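Local coordinates for protein-tyrosine-phosphatase (Chaetomium thermophilum var. thermophilum DSM 1495, PDB 5M43) that probably removes phosphate from tyrosine and from serine or threonine, as the phosphatase domain of Yvh1, a dual-specificity protein phosphatase, at residues Gly154-Asp157 and Gly158-Arg161. Sequence-based numbering, arbitrary orientation.
Sequences GPND and GFMR
Gly158 gives its backbone N to Asn156 OD1 at 2.9 Å, a weak bond with a bent N-H angle of 120°. Phe159 makes the main capping bond: Phe159 N meets Asn156 OD1 at 2.9 Å and nearly straight. Asn156 is thus the N-cap of helix 157-168. Its CG stands between the backbone N and the carbonyl carbon (chi1 78°), which turns OD1 back over the first turn. The other amide branch lies on the Phe159 ring. Asn156 ND2 sits 3.2 Å above the plane of the Phe159 ring, over its centre, with amide and ring planes 34° apart. ND2 also donates to Asp61 OD1, which fixes the amide flip. With an alanine here, Phe159 N would probably lose its side-chain acceptor, Asp61 this donor, and the ring the amide contact over its centre. Met160 N closes the first helical turn on Asn156 O. The Met160 side chain is bent at both CB-CG and CG-SD, and Met160 SD reaches Pro155 CB at 3.8 Å. Arg161 N bonds Asp157 O at 3.0 Å. Asp157 O also lies off-centre above one face of the Arg161 guanidinium, toward its rim. Pro155 rests on Val111 and Thr112 of helix 109-121. Phe159 packs on Arg109 and Thr112 of that helix, while Met160 meets Val139 and Leu143 of helix 135-147. The start of helix 157-168, the last one modelled, thus lies against both helices.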
loop_
_atom_site.group_PDB
_atom_site.type_symbol
_atom_site.label_atom_id
_atom_site.label_comp_id
_atom_site.label_asym_id
_atom_site.label_seq_id
_atom_site.Cartn_x
_atom_site.Cartn_y
_atom_site.Cartn_z
ATOM N N GLY A 154 -9.545 0.919 7.031
ATOM C CA GLY A 154 -10.605 -0.042 7.147
ATOM C C GLY A 154 -11.025 -0.548 5.789
ATOM O O GLY A 154 -12.011 -0.081 5.220
ATOM N N PRO A 155 -10.350 -1.583 5.280
ATOM C CA PRO A 155 -10.779 -2.151 3.990
ATOM C C PRO A 155 -12.177 -2.722 4.048
ATOM O O PRO A 155 -12.638 -3.280 5.064
ATOM C CB PRO A 155 -9.757 -3.275 3.701
ATOM C CG PRO A 155 -8.486 -2.860 4.594
ATOM C CD PRO A 155 -9.150 -2.244 5.819
ATOM N N ASN A 156 -12.832 -2.644 2.908
ATOM C CA ASN A 156 -14.179 -3.187 2.821
ATOM C C ASN A 156 -14.131 -4.719 2.993
ATOM O O ASN A 156 -13.072 -5.330 2.901
ATOM C CB ASN A 156 -14.842 -2.726 1.506
ATOM C CG ASN A 156 -14.405 -3.494 0.264
ATOM O OD1 ASN A 156 -14.412 -4.721 0.224
ATOM N ND2 ASN A 156 -14.071 -2.761 -0.784
ATOM N N ASP A 157 -15.306 -5.331 3.264
ATOM C CA ASP A 157 -15.381 -6.747 3.658
ATOM C C ASP A 157 -14.811 -7.675 2.589
ATOM O O ASP A 157 -14.173 -8.681 2.914
ATOM C CB ASP A 157 -16.837 -7.194 3.913
ATOM C CG ASP A 157 -17.461 -6.624 5.175
ATOM O OD1 ASP A 157 -16.803 -5.850 5.848
ATOM O OD2 ASP A 157 -18.676 -6.913 5.445
ATOM N N GLY A 158 -14.992 -7.329 1.316
ATOM C CA GLY A 158 -14.460 -8.155 0.234
ATOM C C GLY A 158 -12.940 -8.073 0.162
ATOM O O GLY A 158 -12.259 -9.089 -0.100
ATOM N N PHE A 159 -12.400 -6.870 0.305
ATOM C CA PHE A 159 -10.958 -6.739 0.374
ATOM C C PHE A 159 -10.383 -7.504 1.556
ATOM O O PHE A 159 -9.290 -8.086 1.446
ATOM C CB PHE A 159 -10.580 -5.257 0.473
ATOM C CG PHE A 159 -10.865 -4.465 -0.775
ATOM C CD1 PHE A 159 -11.210 -5.110 -1.973
ATOM C CD2 PHE A 159 -10.725 -3.084 -0.768
ATOM C CE1 PHE A 159 -11.491 -4.378 -3.122
ATOM C CE2 PHE A 159 -10.979 -2.328 -1.885
ATOM C CZ PHE A 159 -11.373 -2.945 -3.070
ATOM N N MET A 160 -11.066 -7.466 2.717
ATOM C CA MET A 160 -10.567 -8.235 3.863
ATOM C C MET A 160 -10.506 -9.718 3.526
ATOM O O MET A 160 -9.504 -10.378 3.831
ATOM C CB MET A 160 -11.451 -8.006 5.099
ATOM C CG MET A 160 -11.332 -6.551 5.595
ATOM S SD MET A 160 -9.738 -6.089 6.277
ATOM C CE MET A 160 -9.844 -6.944 7.829
ATOM N N ARG A 161 -11.559 -10.242 2.887
ATOM C CA ARG A 161 -11.554 -11.649 2.469
ATOM C C ARG A 161 -10.397 -11.936 1.520
ATOM O O ARG A 161 -9.759 -12.995 1.610
ATOM C CB ARG A 161 -12.886 -12.044 1.793
ATOM C CG ARG A 161 -14.017 -12.015 2.784
ATOM C CD ARG A 161 -15.372 -12.521 2.191
ATOM N NE ARG A 161 -15.847 -11.834 0.979
ATOM C CZ ARG A 161 -16.783 -10.864 0.993
ATOM N NH1 ARG A 161 -17.215 -10.309 -0.151
ATOM N NH2 ARG A 161 -17.281 -10.420 2.150
#